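Local atomic coordinates of salicylate 5-hydroxylase, large oxygenase component (Ralstonia sp., PDB entry 7C8Z), a protein that hydroxylates salicylate at ring position 5 to give gentisate, as the iron- and [2Fe-2S]-containing oxygenase component of an NADH-dependent multicomponent enzyme. Residues Val71-Asp82 / Met95-Val105; Glu198-Tyr207 / Lys266-Ile277. One frame throughout, in Å; residues are numbered along the deposited sequence.

Interaction 1 (Val71-Asp82 / Met95-Val105)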
loop_
_atom_site.group_PDB
_atom_site.type_symbol
_atom_site.label_atom_id
_atom_site.label_comp_id
_atom_site.label_asym_id
_atom_site.label_seq_id
_atom_site.Cartn_x
_atom_site.Cartn_y
_atom_site.Cartn_z
ATOM N N VAL A 71 6.882 -21.595 -19.166
ATOM C CA VAL A 71 6.296 -20.396 -19.750
ATOM C C VAL A 71 4.867 -20.598 -20.239
ATOM O O VAL A 71 4.164 -19.597 -20.460
ATOM C CB VAL A 71 7.171 -19.828 -20.888
ATOM C CG1 VAL A 71 8.544 -19.429 -20.362
ATOM C CG2 VAL A 71 7.292 -20.817 -22.026
ATOM N N GLY A 72 4.380 -21.822 -20.416
ATOM C CA GLY A 72 2.943 -21.935 -20.625
ATOM C C GLY A 72 2.543 -23.235 -21.304
ATOM O O GLY A 72 3.242 -24.237 -21.223
ATOM N N LEU A 73 1.370 -23.185 -21.932
ATOM C CA LEU A 73 0.820 -24.296 -22.690
ATOM C C LEU A 73 0.642 -23.894 -24.147
ATOM O O LEU A 73 0.333 -22.737 -24.454
ATOM C CB LEU A 73 -0.525 -24.739 -22.114
ATOM C CG LEU A 73 -0.482 -25.204 -20.660
ATOM C CD1 LEU A 73 -1.813 -25.829 -20.264
ATOM C CD2 LEU A 73 0.660 -26.185 -20.478
ATOM N N GLU A 74 0.809 -24.870 -25.047
ATOM C CA GLU A 74 0.632 -24.590 -26.469
ATOM C C GLU A 74 -0.790 -24.138 -26.775
ATOM O O GLU A 74 -0.997 -23.288 -27.649
ATOM C CB GLU A 74 0.987 -25.820 -27.302
ATOM C CG GLU A 74 2.434 -26.245 -27.180
ATOM C CD GLU A 74 2.943 -26.962 -28.418
ATOM O OE1 GLU A 74 2.538 -26.584 -29.538
ATOM O OE2 GLU A 74 3.754 -27.905 -28.267
ATOM N N ALA A 75 -1.777 -24.691 -26.065
ATOM C CA ALA A 75 -3.169 -24.324 -26.294
ATOM C C ALA A 75 -3.446 -22.855 -26.006
ATOM O O ALA A 75 -4.438 -22.317 -26.509
ATOM C CB ALA A 75 -4.090 -25.199 -25.443
ATOM N N GLU A 76 -2.606 -22.192 -25.206
ATOM C CA GLU A 76 -2.797 -20.763 -24.984
ATOM C C GLU A 76 -2.466 -19.938 -26.221
ATOM O O GLU A 76 -2.857 -18.770 -26.292
ATOM C CB GLU A 76 -1.944 -20.273 -23.810
ATOM C CG GLU A 76 -1.855 -21.234 -22.641
ATOM C CD GLU A 76 -1.260 -20.595 -21.402
ATOM O OE1 GLU A 76 -1.967 -19.840 -20.711
ATOM O OE2 GLU A 76 -0.070 -20.833 -21.131
ATOM N N ILE A 77 -1.771 -20.513 -27.198
ATOM C CA ILE A 77 -1.381 -19.764 -28.390
ATOM C C ILE A 77 -1.566 -20.636 -29.629
ATOM O O ILE A 77 -0.579 -21.020 -30.273
ATOM C CB ILE A 77 0.063 -19.249 -28.266
ATOM C CG1 ILE A 77 0.982 -20.329 -27.689
ATOM C CG2 ILE A 77 0.111 -18.019 -27.377
ATOM C CD1 ILE A 77 2.436 -20.148 -28.073
ATOM N N PRO A 78 -2.807 -20.960 -30.008
ATOM C CA PRO A 78 -2.997 -21.944 -31.088
ATOM C C PRO A 78 -2.645 -21.421 -32.468
ATOM O O PRO A 78 -2.113 -22.179 -33.288
ATOM C CB PRO A 78 -4.489 -22.285 -30.981
ATOM C CG PRO A 78 -5.107 -21.066 -30.391
ATOM C CD PRO A 78 -4.088 -20.509 -29.437
ATOM N N ASN A 79 -2.938 -20.163 -32.758
ATOM C CA ASN A 79 -2.796 -19.632 -34.104
ATOM C C ASN A 79 -1.549 -18.768 -34.224
ATOM O O ASN A 79 -1.028 -18.265 -33.225
ATOM C CB ASN A 79 -4.034 -18.810 -34.467
ATOM C CG ASN A 79 -5.322 -19.578 -34.248
ATOM O OD1 ASN A 79 -5.398 -20.775 -34.526
ATOM N ND2 ASN A 79 -6.338 -18.896 -33.725
ATOM N N PRO A 80 -1.043 -18.568 -35.441
ATOM C CA PRO A 80 0.114 -17.681 -35.615
ATOM C C PRO A 80 -0.212 -16.256 -35.192
ATOM O O PRO A 80 -1.299 -15.737 -35.458
ATOM C CB PRO A 80 0.411 -17.772 -37.115
ATOM C CG PRO A 80 -0.202 -19.051 -37.551
ATOM C CD PRO A 80 -1.416 -19.239 -36.697
ATOM N N GLY A 81 0.754 -15.619 -34.534
ATOM C CA GLY A 81 0.562 -14.317 -33.948
ATOM C C GLY A 81 0.036 -14.339 -32.529
ATOM O O GLY A 81 0.179 -13.344 -31.815
ATOM N N ASP A 82 -0.560 -15.446 -32.097
ATOM C CA ASP A 82 -1.049 -15.548 -30.730
ATOM C C ASP A 82 0.120 -15.498 -29.755
ATOM O O ASP A 82 1.083 -16.261 -29.878
ATOM C CB ASP A 82 -1.846 -16.837 -30.543
ATOM C CG ASP A 82 -3.177 -16.811 -31.270
ATOM O OD1 ASP A 82 -3.482 -15.789 -31.921
ATOM O OD2 ASP A 82 -3.918 -17.813 -31.191
ATOM N N MET A 95 5.766 -15.354 -25.002
ATOM C CA MET A 95 5.701 -16.630 -25.706
ATOM C C MET A 95 4.703 -16.469 -26.845
ATOM O O MET A 95 3.511 -16.257 -26.603
ATOM C CB MET A 95 5.277 -17.751 -24.758
ATOM C CG MET A 95 4.814 -19.016 -25.464
ATOM S SD MET A 95 4.080 -20.236 -24.354
ATOM C CE MET A 95 2.383 -19.668 -24.293
ATOM N N VAL A 96 5.184 -16.541 -28.083
ATOM C CA VAL A 96 4.344 -16.296 -29.248
ATOM C C VAL A 96 4.455 -17.461 -30.221
ATOM O O VAL A 96 5.537 -18.026 -30.418
ATOM C CB VAL A 96 4.714 -14.967 -29.943
ATOM C CG1 VAL A 96 6.158 -14.994 -30.428
ATOM C CG2 VAL A 96 3.750 -14.675 -31.087
ATOM N N ARG A 97 3.339 -17.802 -30.857
ATOM C CA ARG A 97 3.366 -18.815 -31.897
ATOM C C ARG A 97 3.835 -18.187 -33.201
ATOM O O ARG A 97 3.259 -17.200 -33.667
ATOM C CB ARG A 97 1.993 -19.450 -32.095
ATOM C CG ARG A 97 1.990 -20.446 -33.248
ATOM C CD ARG A 97 0.982 -21.557 -33.053
ATOM N NE ARG A 97 0.988 -22.086 -31.693
ATOM C CZ ARG A 97 1.807 -23.036 -31.258
ATOM N NH1 ARG A 97 2.705 -23.573 -32.075
ATOM N NH2 ARG A 97 1.726 -23.453 -30.002
ATOM N N ASP A 98 4.873 -18.770 -33.792
ATOM C CA ASP A 98 5.468 -18.256 -35.013
ATOM C C ASP A 98 4.572 -18.570 -36.206
ATOM O O ASP A 98 3.837 -19.562 -36.190
ATOM C CB ASP A 98 6.845 -18.876 -35.232
ATOM C CG ASP A 98 7.712 -18.055 -36.160
ATOM O OD1 ASP A 98 8.391 -17.133 -35.665
ATOM O OD2 ASP A 98 7.710 -18.322 -37.381
ATOM N N PRO A 99 4.606 -17.730 -37.256
ATOM C CA PRO A 99 3.837 -18.035 -38.473
ATOM C C PRO A 99 4.108 -19.414 -39.066
ATOM O O PRO A 99 3.254 -19.953 -39.774
ATOM C CB PRO A 99 4.272 -16.925 -39.437
ATOM C CG PRO A 99 4.578 -15.773 -38.549
ATOM C CD PRO A 99 5.135 -16.352 -37.273
ATOM N N ASP A 100 5.276 -19.999 -38.788
ATOM C CA ASP A 100 5.570 -21.330 -39.308
ATOM C C ASP A 100 4.931 -22.443 -38.490
ATOM O O ASP A 100 4.820 -23.570 -38.985
ATOM C CB ASP A 100 7.083 -21.557 -39.381
ATOM C CG ASP A 100 7.783 -21.342 -38.047
ATOM O OD1 ASP A 100 7.225 -21.707 -36.991
ATOM O OD2 ASP A 100 8.910 -20.805 -38.059
ATOM N N GLY A 101 4.500 -22.155 -37.265
ATOM C CA GLY A 101 3.928 -23.157 -36.389
ATOM C C GLY A 101 4.740 -23.444 -35.146
ATOM O O GLY A 101 4.228 -24.112 -34.240
ATOM N N GLY A 102 5.981 -22.968 -35.067
ATOM C CA GLY A 102 6.787 -23.130 -33.875
ATOM C C GLY A 102 6.423 -22.107 -32.810
ATOM O O GLY A 102 5.474 -21.332 -32.939
ATOM N N ILE A 103 7.201 -22.115 -31.728
ATOM C CA ILE A 103 6.961 -21.239 -30.586
ATOM C C ILE A 103 8.246 -20.489 -30.262
ATOM O O ILE A 103 9.267 -21.110 -29.950
ATOM C CB ILE A 103 6.467 -22.022 -29.359
ATOM C CG1 ILE A 103 5.098 -22.629 -29.651
ATOM C CG2 ILE A 103 6.408 -21.118 -28.131
ATOM C CD1 ILE A 103 4.624 -23.581 -28.589
ATOM N N ASN A 104 8.195 -19.162 -30.331
ATOM C CA ASN A 104 9.306 -18.309 -29.937
ATOM C C ASN A 104 9.063 -17.735 -28.548
ATOM O O ASN A 104 7.923 -17.483 -28.149
ATOM C CB ASN A 104 9.509 -17.154 -30.926
ATOM C CG ASN A 104 9.270 -17.557 -32.372
ATOM O OD1 ASN A 104 9.502 -18.703 -32.758
ATOM N ND2 ASN A 104 8.823 -16.604 -33.185
ATOM N N VAL A 105 10.147 -17.536 -27.805
ATOM C CA VAL A 105 10.091 -16.872 -26.509
ATOM C C VAL A 105 11.168 -15.799 -26.488
ATOM O O VAL A 105 12.359 -16.106 -26.619
ATOM C CB VAL A 105 10.274 -17.849 -25.340
ATOM C CG1 VAL A 105 10.519 -17.079 -24.047
ATOM C CG2 VAL A 105 9.052 -18.736 -25.209
#

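Interaction 2 (Glu198-Tyr207 / Lys266-Ile277)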
loop_
_atom_site.group_PDB
_atom_site.type_symbol
_atom_site.label_atom_id
_atom_site.label_comp_id
_atom_site.label_asym_id
_atom_site.label_seq_id
_atom_site.Cartn_x
_atom_site.Cartn_y
_atom_site.Cartn_z
ATOM N N GLU A 198 16.849 -34.581 -20.774
ATOM C CA GLU A 198 17.921 -34.825 -19.814
ATOM C C GLU A 198 17.799 -33.918 -18.597
ATOM O O GLU A 198 18.270 -34.273 -17.512
ATOM C CB GLU A 198 19.279 -34.632 -20.486
ATOM C CG GLU A 198 19.611 -35.691 -21.525
ATOM C CD GLU A 198 20.849 -35.351 -22.325
ATOM O OE1 GLU A 198 20.886 -35.677 -23.530
ATOM O OE2 GLU A 198 21.785 -34.757 -21.748
ATOM N N PHE A 199 17.176 -32.749 -18.759
ATOM C CA PHE A 199 16.917 -31.889 -17.611
ATOM C C PHE A 199 15.975 -32.571 -16.631
ATOM O O PHE A 199 16.173 -32.497 -15.412
ATOM C CB PHE A 199 16.337 -30.551 -18.078
ATOM C CG PHE A 199 16.116 -29.554 -16.969
ATOM C CD1 PHE A 199 17.191 -28.987 -16.301
ATOM C CD2 PHE A 199 14.833 -29.166 -16.610
ATOM C CE1 PHE A 199 16.990 -28.061 -15.286
ATOM C CE2 PHE A 199 14.627 -28.240 -15.598
ATOM C CZ PHE A 199 15.708 -27.689 -14.936
ATOM N N LEU A 200 14.949 -33.253 -17.145
ATOM C CA LEU A 200 13.988 -33.895 -16.255
ATOM C C LEU A 200 14.455 -35.261 -15.774
ATOM O O LEU A 200 14.098 -35.670 -14.664
ATOM C CB LEU A 200 12.637 -34.045 -16.952
ATOM C CG LEU A 200 11.833 -32.767 -17.162
ATOM C CD1 LEU A 200 10.448 -33.109 -17.672
ATOM C CD2 LEU A 200 11.765 -31.964 -15.871
ATOM N N GLY A 201 15.235 -35.978 -16.579
ATOM C CA GLY A 201 15.593 -37.337 -16.261
ATOM C C GLY A 201 14.485 -38.292 -16.656
ATOM O O GLY A 201 13.323 -37.900 -16.832
ATOM N N PRO A 202 14.822 -39.579 -16.777
ATOM C CA PRO A 202 13.837 -40.548 -17.291
ATOM C C PRO A 202 12.631 -40.717 -16.385
ATOM O O PRO A 202 11.490 -40.739 -16.870
ATOM C CB PRO A 202 14.649 -41.847 -17.402
ATOM C CG PRO A 202 16.083 -41.425 -17.360
ATOM C CD PRO A 202 16.133 -40.196 -16.521
ATOM N N THR A 203 12.849 -40.799 -15.069
ATOM C CA THR A 203 11.756 -41.118 -14.157
ATOM C C THR A 203 10.730 -39.996 -14.109
ATOM O O THR A 203 9.523 -40.241 -14.220
ATOM C CB THR A 203 12.300 -41.383 -12.751
ATOM O OG1 THR A 203 13.359 -42.350 -12.804
ATOM C CG2 THR A 203 11.189 -41.879 -11.835
ATOM N N ILE A 204 11.191 -38.757 -13.943
ATOM C CA ILE A 204 10.274 -37.628 -13.893
ATOM C C ILE A 204 9.687 -37.325 -15.267
ATOM O O ILE A 204 8.531 -36.891 -15.370
ATOM C CB ILE A 204 10.985 -36.423 -13.251
ATOM C CG1 ILE A 204 11.094 -36.675 -11.754
ATOM C CG2 ILE A 204 10.228 -35.134 -13.492
ATOM C CD1 ILE A 204 12.247 -36.021 -11.112
ATOM N N LEU A 205 10.444 -37.557 -16.344
ATOM C CA LEU A 205 9.855 -37.354 -17.665
ATOM C C LEU A 205 8.747 -38.366 -17.931
ATOM O O LEU A 205 7.810 -38.066 -18.684
ATOM C CB LEU A 205 10.921 -37.409 -18.762
ATOM C CG LEU A 205 10.328 -37.097 -20.142
ATOM C CD1 LEU A 205 10.552 -35.641 -20.513
ATOM C CD2 LEU A 205 10.871 -38.018 -21.227
ATOM N N HIS A 206 8.810 -39.548 -17.303
ATOM C CA HIS A 206 7.700 -40.479 -17.445
ATOM C C HIS A 206 6.398 -39.873 -16.920
ATOM O O HIS A 206 5.353 -39.972 -17.570
ATOM C CB HIS A 206 7.989 -41.780 -16.715
ATOM C CG HIS A 206 6.757 -42.601 -16.478
ATOM N ND1 HIS A 206 6.180 -43.375 -17.462
ATOM C CD2 HIS A 206 5.970 -42.740 -15.383
ATOM C CE1 HIS A 206 5.104 -43.971 -16.979
ATOM N NE2 HIS A 206 4.953 -43.603 -15.720
ATOM N N TYR A 207 6.441 -39.218 -15.760
ATOM C CA TYR A 207 5.213 -38.649 -15.210
ATOM C C TYR A 207 4.811 -37.367 -15.933
ATOM O O TYR A 207 3.610 -37.107 -16.128
ATOM C CB TYR A 207 5.387 -38.432 -13.708
ATOM C CG TYR A 207 5.593 -39.747 -12.992
ATOM C CD1 TYR A 207 4.529 -40.607 -12.764
ATOM C CD2 TYR A 207 6.859 -40.152 -12.590
ATOM C CE1 TYR A 207 4.714 -41.818 -12.131
ATOM C CE2 TYR A 207 7.054 -41.364 -11.957
ATOM C CZ TYR A 207 5.977 -42.193 -11.731
ATOM O OH TYR A 207 6.162 -43.403 -11.099
ATOM N N LYS A 266 9.625 -40.179 -5.992
ATOM C CA LYS A 266 10.849 -40.313 -6.766
ATOM C C LYS A 266 11.453 -38.950 -7.076
ATOM O O LYS A 266 10.778 -37.920 -7.033
ATOM C CB LYS A 266 10.585 -41.071 -8.072
ATOM C CG LYS A 266 10.098 -42.497 -7.864
ATOM C CD LYS A 266 9.034 -42.854 -8.881
ATOM C CE LYS A 266 8.793 -44.347 -8.946
ATOM N NZ LYS A 266 8.798 -44.806 -10.361
ATOM N N MET A 267 12.750 -38.961 -7.384
ATOM C CA MET A 267 13.519 -37.757 -7.666
ATOM C C MET A 267 14.379 -38.000 -8.898
ATOM O O MET A 267 14.582 -39.140 -9.323
ATOM C CB MET A 267 14.430 -37.364 -6.496
ATOM C CG MET A 267 13.800 -36.458 -5.472
ATOM S SD MET A 267 14.874 -36.182 -4.040
ATOM C CE MET A 267 14.941 -37.827 -3.340
ATOM N N ASP A 268 14.887 -36.915 -9.473
ATOM C CA ASP A 268 15.843 -37.035 -10.559
ATOM C C ASP A 268 17.251 -37.155 -9.977
ATOM O O ASP A 268 17.448 -37.167 -8.761
ATOM C CB ASP A 268 15.707 -35.865 -11.537
ATOM C CG ASP A 268 16.341 -34.581 -11.026
ATOM O OD1 ASP A 268 16.191 -34.271 -9.826
ATOM O OD2 ASP A 268 16.971 -33.868 -11.838
ATOM N N ALA A 269 18.247 -37.222 -10.863
ATOM C CA ALA A 269 19.609 -37.516 -10.428
ATOM C C ALA A 269 20.126 -36.458 -9.462
ATOM O O ALA A 269 20.813 -36.781 -8.487
ATOM C CB ALA A 269 20.533 -37.640 -11.638
ATOM N N LYS A 270 19.799 -35.195 -9.704
ATOM C CA LYS A 270 20.351 -34.096 -8.927
ATOM C C LYS A 270 19.456 -33.674 -7.765
ATOM O O LYS A 270 19.742 -32.659 -7.120
ATOM C CB LYS A 270 20.611 -32.893 -9.842
ATOM C CG LYS A 270 21.611 -33.165 -10.957
ATOM C CD LYS A 270 22.437 -31.925 -11.268
ATOM C CE LYS A 270 23.682 -31.847 -10.391
ATOM N NZ LYS A 270 24.384 -30.537 -10.526
ATOM N N PHE A 271 18.386 -34.423 -7.486
ATOM C CA PHE A 271 17.480 -34.211 -6.357
ATOM C C PHE A 271 16.682 -32.918 -6.474
ATOM O O PHE A 271 16.089 -32.471 -5.481
ATOM C CB PHE A 271 18.215 -34.208 -5.011
ATOM C CG PHE A 271 19.092 -35.402 -4.792
ATOM C CD1 PHE A 271 18.654 -36.673 -5.122
ATOM C CD2 PHE A 271 20.354 -35.253 -4.240
ATOM C CE1 PHE A 271 19.464 -37.776 -4.914
ATOM C CE2 PHE A 271 21.169 -36.350 -4.030
ATOM C CZ PHE A 271 20.721 -37.614 -4.367
ATOM N N ARG A 272 16.648 -32.297 -7.653
ATOM C CA ARG A 272 15.953 -31.027 -7.813
ATOM C C ARG A 272 14.484 -31.216 -8.182
ATOM O O ARG A 272 13.609 -30.553 -7.615
ATOM C CB ARG A 272 16.667 -30.173 -8.866
ATOM C CG ARG A 272 16.947 -30.915 -10.158
ATOM C CD ARG A 272 17.942 -30.186 -11.033
ATOM N NE ARG A 272 18.026 -30.807 -12.350
ATOM C CZ ARG A 272 18.881 -30.437 -13.293
ATOM N NH1 ARG A 272 19.731 -29.445 -13.059
ATOM N NH2 ARG A 272 18.886 -31.055 -14.466
ATOM N N HIS A 273 14.197 -32.093 -9.137
ATOM C CA HIS A 273 12.825 -32.367 -9.533
ATOM C C HIS A 273 12.302 -33.562 -8.754
ATOM O O HIS A 273 13.069 -34.431 -8.333
ATOM C CB HIS A 273 12.728 -32.634 -11.036
ATOM C CG HIS A 273 13.578 -31.733 -11.874
ATOM N ND1 HIS A 273 13.833 -30.420 -11.539
ATOM C CD2 HIS A 273 14.234 -31.958 -13.037
ATOM C CE1 HIS A 273 14.606 -29.876 -12.461
ATOM N NE2 HIS A 273 14.865 -30.788 -13.381
ATOM N N ALA A 274 10.984 -33.618 -8.580
ATOM C CA ALA A 274 10.430 -34.710 -7.788
ATOM C C ALA A 274 9.033 -35.059 -8.272
ATOM O O ALA A 274 8.370 -34.272 -8.951
ATOM C CB ALA A 274 10.401 -34.369 -6.293
ATOM N N ALA A 275 8.602 -36.268 -7.927
ATOM C CA ALA A 275 7.259 -36.737 -8.235
ATOM C C ALA A 275 6.735 -37.503 -7.032
ATOM O O ALA A 275 7.379 -38.451 -6.573
ATOM C CB ALA A 275 7.249 -37.625 -9.486
ATOM N N MET A 276 5.580 -37.091 -6.523
ATOM C CA MET A 276 4.897 -37.787 -5.439
ATOM C C MET A 276 3.716 -38.524 -6.052
ATOM O O MET A 276 2.811 -37.891 -6.608
ATOM C CB MET A 276 4.450 -36.812 -4.348
ATOM C CG MET A 276 5.619 -36.093 -3.674
ATOM S SD MET A 276 5.229 -34.967 -2.311
ATOM C CE MET A 276 3.451 -34.799 -2.467
ATOM N N ILE A 277 3.733 -39.854 -5.952
ATOM C CA ILE A 277 2.798 -40.744 -6.628
ATOM C C ILE A 277 2.019 -41.492 -5.564
ATOM O O ILE A 277 2.612 -41.988 -4.602
ATOM C CB ILE A 277 3.550 -41.748 -7.527
ATOM C CG1 ILE A 277 4.501 -41.034 -8.490
ATOM C CG2 ILE A 277 2.587 -42.666 -8.252
ATOM C CD1 ILE A 277 5.956 -41.172 -8.100
HETATM O O HOH W 1 14.009 -41.348 -10.197
#

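Interaction 1 (Val71-Asp82 / Met95-Val105)
The carbonyl oxygen of Asp82 receives the amide of Arg97 (N to O 2.9 Å, nearly straight) and takes a bent CA-H...O contact from Val96 (CA to O 3.3 Å). The amide bond belongs to the antiparallel sheet of the Rieske domain, where strand 82-88 starts beside the end of strand 91-97. Gly81 N returns a bond to Arg97 O at 3.1 Å, at the third position of the type II turn Asn79-Asp82, so the backbone of Arg97 is held through both its N and its O. Its side chain leaves with CG anti to the backbone N (chi1 176°) and bends at chi3, running alongside the loop carbonyls of Ile77 and Pro78. NE points almost straight at Ile77 O, a bond modelled too short for its length to be trusted. Farther out, NH2 forms a salt bridge with Glu74 OE1 at 3.3 Å, tilted out of both the guanidinium and the carboxylate planes, while NH1 bonds weakly to Gly101 O in the type I turn Asp98-Gly101.

Next to this polar strip, Ile77 CD1 packs on Met95 CG at 3.7 Å and on Ile103 CG1, both on neighbouring strands of the hairpin. Strand 71-73 borders this apolar patch through Val71, with Val71 and Gly72 forming a classic bulge against Val185 of strand 184-188. Met95, with CG anti to the backbone N (chi1 164°), carries SD to 4.0 Å from Val71 CG2; a bend at chi3 (86°) then sets CE 3.7 Å from Ile77 CG1.

Interaction 2 (Glu198-Tyr207 / Lys266-Ile277)
Phe199 meets the 266-277 hairpin with both its carbonyl and its ring. Phe199 O accepts from Arg272 NH2 at 3.2 Å, in the carbonyl plane and on a lone pair. The CD1-CE1 side of the ring lies over one face of the Arg272 guanidinium, the planes inclined by 46° rather than flat on each other, and His273 NE2 sits over a face of the same ring, offset toward its rim. Farther along the helix, Ile204 lays CD1 against the backbone where Asp268 pairs with His273, 3.4 Å from His273 CB and 3.5 Å from Asp268 CB. Tyr207 closes the row: Lys266 NZ donates to its OH at 3.1 Å, and Ile277 CG1 makes a CH-pi contact over the ring face, 4.1 Å from the centroid. Thr203 CG2 rests on the aliphatic part of Lys266.

Behind this shell, Pro202 has no N-H to give and the amide of Thr203 makes no bond to the preceding turn, so the helix kinks here and Phe199 O, the usual acceptor for Thr203 N, can face the arginine. Asp268 sets the tip of the hairpin. Its OD1 takes His273 N, and its OD2 offers the syn lone pair to Arg272 NE in a salt bridge of 3.3 Å. Tyr435 holds NH1 of the arginine.

Segment 198-207 of the helix runs in roughly the same direction as strand 274-277, their axes 23° apart, on one face of the catalytic domain's antiparallel sheet. Thr324 of strand 321-326 extends the floor under Ile204 and Tyr207, while Met267 points away from the helix and, like Met276, packs on Leu428 of helix 427-440.

Overall arrangement
Interaction 1 ties together parts of the Rieske domain, whereas interaction 2 lays a helix on the sheet of the catalytic domain. Their centres are 27 Å apart and their nearest atoms about 11 Å, without touching. The chain nevertheless relates them closely: Trp68, just before the strand carrying Val71, meets the ring of Phe199 of interaction 2 edge-to-face, and strand 184-188, which pairs with 69-73, is followed by helix 196-211. Neither contact reaches an iron site. Strand 103-107 of interaction 1 leads on to Cys110 and His112 of the [2Fe-2S] pocket, and helix 196-211 precedes the region supplying His243 and His248, which with Asp389 bind the iron ion.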